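PDB 2BCO: succinylglutamate desuccinylase from Vibrio parahaemolyticus, which probably hydrolyses N-succinyl-L-glutamate to succinate and glutamate, using a bound zinc ion, as the last step of arginine breakdown by the AST pathway. Local coordinates for residues E43-P46 / E47-Q51; D74-I77 / K78-S82. All coordinates share one frame; numbering follows the deposited sequence.

Contact 1 (E43-P46 / E47-Q51); sequences EVIP and ENPTQ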
loop_
_atom_site.group_PDB
_atom_site.type_symbol
_atom_site.label_atom_id
_atom_site.label_comp_id
_atom_site.label_asym_id
_atom_site.label_seq_id
_atom_site.Cartn_x
_atom_site.Cartn_y
_atom_site.Cartn_z
ATOM N N GLU A 43 -15.507 -6.977 6.843
ATOM C CA GLU A 43 -14.997 -8.271 6.416
ATOM C C GLU A 43 -15.980 -8.874 5.423
ATOM O O GLU A 43 -17.191 -8.731 5.576
ATOM C CB GLU A 43 -14.829 -9.221 7.595
ATOM C CG GLU A 43 -14.074 -10.487 7.218
ATOM C CD GLU A 43 -13.755 -11.356 8.411
ATOM O OE1 GLU A 43 -13.163 -10.834 9.389
ATOM O OE2 GLU A 43 -14.087 -12.559 8.370
ATOM N N VAL A 44 -15.458 -9.529 4.396
ATOM C CA VAL A 44 -16.302 -10.160 3.394
ATOM C C VAL A 44 -15.850 -11.610 3.299
ATOM O O VAL A 44 -14.698 -11.892 2.975
ATOM C CB VAL A 44 -16.165 -9.453 2.022
ATOM C CG1 VAL A 44 -17.121 -10.060 1.012
ATOM C CG2 VAL A 44 -16.457 -7.971 2.177
ATOM N N ILE A 45 -16.759 -12.527 3.609
ATOM C CA ILE A 45 -16.461 -13.953 3.574
ATOM C C ILE A 45 -17.223 -14.620 2.430
ATOM O O ILE A 45 -18.409 -14.356 2.230
ATOM C CB ILE A 45 -16.865 -14.625 4.911
ATOM C CG1 ILE A 45 -16.108 -13.969 6.070
ATOM C CG2 ILE A 45 -16.587 -16.130 4.854
ATOM C CD1 ILE A 45 -16.475 -14.513 7.439
ATOM N N PRO A 46 -16.546 -15.485 1.660
ATOM C CA PRO A 46 -17.165 -16.190 0.535
ATOM C C PRO A 46 -18.187 -17.229 0.997
ATOM O O PRO A 46 -18.132 -17.716 2.124
ATOM C CB PRO A 46 -15.976 -16.849 -0.159
ATOM C CG PRO A 46 -14.811 -16.016 0.253
ATOM C CD PRO A 46 -15.101 -15.752 1.697
ATOM N N GLU A 47 -19.114 -17.572 0.113
ATOM C CA GLU A 47 -20.135 -18.560 0.428
ATOM C C GLU A 47 -19.526 -19.935 0.694
ATOM O O GLU A 47 -19.951 -20.634 1.612
ATOM C CB GLU A 47 -21.131 -18.665 -0.725
ATOM C CG GLU A 47 -22.177 -19.754 -0.544
ATOM C CD GLU A 47 -23.004 -19.963 -1.794
ATOM O OE1 GLU A 47 -22.409 -20.218 -2.863
ATOM O OE2 GLU A 47 -24.246 -19.878 -1.708
ATOM N N ASN A 48 -18.537 -20.317 -0.112
ATOM C CA ASN A 48 -17.882 -21.618 0.030
ATOM C C ASN A 48 -16.379 -21.535 0.303
ATOM O O ASN A 48 -15.563 -21.702 -0.606
ATOM C CB ASN A 48 -18.106 -22.462 -1.229
ATOM C CG ASN A 48 -17.474 -23.842 -1.125
ATOM O OD1 ASN A 48 -17.891 -24.667 -0.309
ATOM N ND2 ASN A 48 -16.459 -24.094 -1.947
ATOM N N PRO A 49 -15.993 -21.287 1.561
ATOM C CA PRO A 49 -14.570 -21.194 1.897
ATOM C C PRO A 49 -13.878 -22.554 1.795
ATOM O O PRO A 49 -14.482 -23.582 2.095
ATOM C CB PRO A 49 -14.587 -20.675 3.334
ATOM C CG PRO A 49 -15.906 -19.962 3.442
ATOM C CD PRO A 49 -16.826 -20.891 2.707
ATOM N N THR A 50 -12.620 -22.552 1.364
ATOM C CA THR A 50 -11.840 -23.783 1.257
ATOM C C THR A 50 -10.435 -23.539 1.792
ATOM O O THR A 50 -10.115 -22.442 2.255
ATOM C CB THR A 50 -11.713 -24.283 -0.200
ATOM O OG1 THR A 50 -10.808 -23.438 -0.927
ATOM C CG2 THR A 50 -13.071 -24.295 -0.880
ATOM N N GLN A 51 -9.596 -24.566 1.721
ATOM C CA GLN A 51 -8.233 -24.463 2.215
ATOM C C GLN A 51 -7.380 -23.571 1.327
ATOM O O GLN A 51 -6.344 -23.070 1.758
ATOM C CB GLN A 51 -7.594 -25.854 2.320
ATOM C CG GLN A 51 -7.565 -26.654 1.022
ATOM C CD GLN A 51 -8.839 -27.455 0.776
ATOM O OE1 GLN A 51 -9.909 -26.895 0.530
ATOM N NE2 GLN A 51 -8.724 -28.779 0.843
#
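I45 through a methyl and P46 through its carbonyl oxygen meet P49 where strand 41-45 ends. E43 and V44, just before them, face neighbouring strands. E43 puts its carboxylate on R90 as a salt bridge and on the hydroxyl of Y37, while V44 packs on F93 and L34. I45 is the last strand residue. With CG1 beside the backbone N (chi1 -59°), the CG2 methyl lies anti to that N and meets the loop. There it touches the ring of P49 in a light apolar contact, I45 CG2 to P49 CG at 4.1 Å. P46 comes next and is buried, with its ring on R90. Its carbonyl oxygen lies against the ring of the second proline, and P46 O is 3.4 Å from P49 CG and 3.5 Å from P49 CD. E47 and N48 form the corner, and the extended E47 side chain leads off the turn. The CA atoms of P46 and P49 are 5.8 Å apart. P49 has no N-H, so the P46 carbonyl cannot receive the usual turn bond. An open beta turn of roughly type VIII, with proline in the last position, thus leads from strand 41-45 into the loop before strand 55-60.

Contact 2 (D74-I77 / K78-S82); sequences DSII and KDIES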
loop_
_atom_site.group_PDB
_atom_site.type_symbol
_atom_site.label_atom_id
_atom_site.label_comp_id
_atom_site.label_asym_id
_atom_site.label_seq_id
_atom_site.Cartn_x
_atom_site.Cartn_y
_atom_site.Cartn_z
ATOM N N ASP A 74 -14.863 1.653 -2.300
ATOM C CA ASP A 74 -16.275 1.948 -2.105
ATOM C C ASP A 74 -17.174 1.345 -3.186
ATOM O O ASP A 74 -18.276 0.883 -2.893
ATOM C CB ASP A 74 -16.495 3.454 -2.046
ATOM C CG ASP A 74 -17.925 3.812 -1.730
ATOM O OD1 ASP A 74 -18.380 3.512 -0.607
ATOM O OD2 ASP A 74 -18.594 4.388 -2.614
ATOM N N SER A 75 -16.708 1.361 -4.431
ATOM C CA SER A 75 -17.467 0.798 -5.549
ATOM C C SER A 75 -17.437 -0.732 -5.535
ATOM O O SER A 75 -18.387 -1.383 -5.981
ATOM C CB SER A 75 -16.919 1.310 -6.880
ATOM O OG SER A 75 -16.982 2.728 -6.934
ATOM N N ILE A 76 -16.346 -1.305 -5.029
ATOM C CA ILE A 76 -16.238 -2.757 -4.935
ATOM C C ILE A 76 -17.221 -3.259 -3.876
ATOM O O ILE A 76 -17.890 -4.276 -4.073
ATOM C CB ILE A 76 -14.778 -3.186 -4.601
ATOM C CG1 ILE A 76 -13.939 -3.120 -5.884
ATOM C CG2 ILE A 76 -14.736 -4.587 -4.002
ATOM C CD1 ILE A 76 -12.461 -3.261 -5.672
ATOM N N ILE A 77 -17.324 -2.538 -2.762
ATOM C CA ILE A 77 -18.248 -2.917 -1.699
ATOM C C ILE A 77 -19.675 -2.848 -2.253
ATOM O O ILE A 77 -20.491 -3.744 -2.040
ATOM C CB ILE A 77 -18.149 -1.959 -0.481
ATOM C CG1 ILE A 77 -16.724 -1.957 0.087
ATOM C CG2 ILE A 77 -19.173 -2.355 0.575
ATOM C CD1 ILE A 77 -16.260 -3.287 0.594
ATOM N N LYS A 78 -19.965 -1.775 -2.974
ATOM C CA LYS A 78 -21.285 -1.589 -3.555
ATOM C C LYS A 78 -21.640 -2.707 -4.537
ATOM O O LYS A 78 -22.786 -3.163 -4.574
ATOM C CB LYS A 78 -21.352 -0.230 -4.257
ATOM C CG LYS A 78 -22.724 0.144 -4.800
ATOM C CD LYS A 78 -22.731 1.580 -5.309
ATOM C CE LYS A 78 -22.381 2.567 -4.194
ATOM N NZ LYS A 78 -22.327 3.979 -4.669
ATOM N N ASP A 79 -20.663 -3.153 -5.324
ATOM C CA ASP A 79 -20.913 -4.215 -6.296
ATOM C C ASP A 79 -21.037 -5.582 -5.635
ATOM O O ASP A 79 -21.801 -6.431 -6.093
ATOM C CB ASP A 79 -19.819 -4.236 -7.373
ATOM C CG ASP A 79 -19.889 -3.026 -8.299
ATOM O OD1 ASP A 79 -20.932 -2.335 -8.303
ATOM O OD2 ASP A 79 -18.911 -2.765 -9.032
ATOM N N ILE A 80 -20.291 -5.799 -4.559
ATOM C CA ILE A 80 -20.367 -7.066 -3.845
ATOM C C ILE A 80 -21.737 -7.177 -3.173
ATOM O O ILE A 80 -22.343 -8.250 -3.143
ATOM C CB ILE A 80 -19.277 -7.168 -2.749
ATOM C CG1 ILE A 80 -17.894 -7.274 -3.393
ATOM C CG2 ILE A 80 -19.556 -8.361 -1.839
ATOM C CD1 ILE A 80 -16.758 -7.267 -2.401
ATOM N N GLU A 81 -22.223 -6.061 -2.639
ATOM C CA GLU A 81 -23.509 -6.049 -1.952
ATOM C C GLU A 81 -24.683 -6.231 -2.903
ATOM O O GLU A 81 -25.736 -6.707 -2.496
ATOM C CB GLU A 81 -23.687 -4.748 -1.166
ATOM C CG GLU A 81 -24.199 -4.961 0.246
ATOM C CD GLU A 81 -24.444 -3.660 0.988
ATOM O OE1 GLU A 81 -24.556 -3.707 2.236
ATOM O OE2 GLU A 81 -24.535 -2.598 0.329
ATOM N N SER A 82 -24.501 -5.853 -4.164
ATOM C CA SER A 82 -25.555 -5.993 -5.162
ATOM C C SER A 82 -25.413 -7.304 -5.939
ATOM O O SER A 82 -26.198 -7.578 -6.847
ATOM C CB SER A 82 -25.528 -4.816 -6.143
ATOM O OG SER A 82 -24.345 -4.819 -6.919
#
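D74, S75, I76 and I77 accept, in order, the amide hydrogens of K78, D79, I80 and E81, four successive i to i+4 bonds in the last turns of helix 68-81. The longest is K78 N to D74 O at 3.2 Å, and the shortest is I80 N to I76 O at 2.9 Å. Past E81 the helix frays, and S82 N makes only weak bonds to the carbonyls of K78 and D79.

On the buried side, I76 and I80 are one turn apart. I80 keeps CG1 beside its own backbone N (chi1 -69°), which carries CD1 back along the helix. I80 CD1 then touches I76 CG2 at 3.7 Å, and I80 CG1 sits 3.1 Å from I76 O. I77 turns its side chain to F93, L42 and F6, and I76 adds contacts with F93 and with L241 of helix 235-245. Helix 68-81 is the crossover of a beta-alpha-beta unit between the parallel strands 55-60 and 90-95.

D74, D79 and E81 find their main polar partners outside the two segments. D74 OD2 and K78 NZ are 4.3 Å apart, opposite charges too far for a salt bridge. D74 uses OD1 instead, on the backbone N of L11 and the hydroxyl of S9. D79 folds back beside the preceding turn, with D79 CG 3.2 Å from S75 O. That brings two acceptors close, D79 OD2 and S75 O at 3.4 Å, but R242 forms a salt bridge with D79 OD2 and probably offsets the repulsion. E81 OE1 accepts the backbone N of L5, near the N-terminus.

In the fold
Contact 1 and contact 2 have centres about 16 Å apart and touch directly. V44 CG1 of strand 41-45 packs on I80 CG2 of helix 68-81 at 4.1 Å. Strand 90-95 joins them as well: it pairs antiparallel with strand 41-45, and its F93 meets V44 from contact 1 and I76 and I77 from contact 2. Both lie peripherally, with centres about 23 Å and 21 Å from the centre of the chain. Neither is at the zinc site of H63, E66 and H155 or at the predicted catalytic E219. H63 and E66 just precede helix 68-81, so contact 2 lies toward the helix end remote in sequence from these ligands.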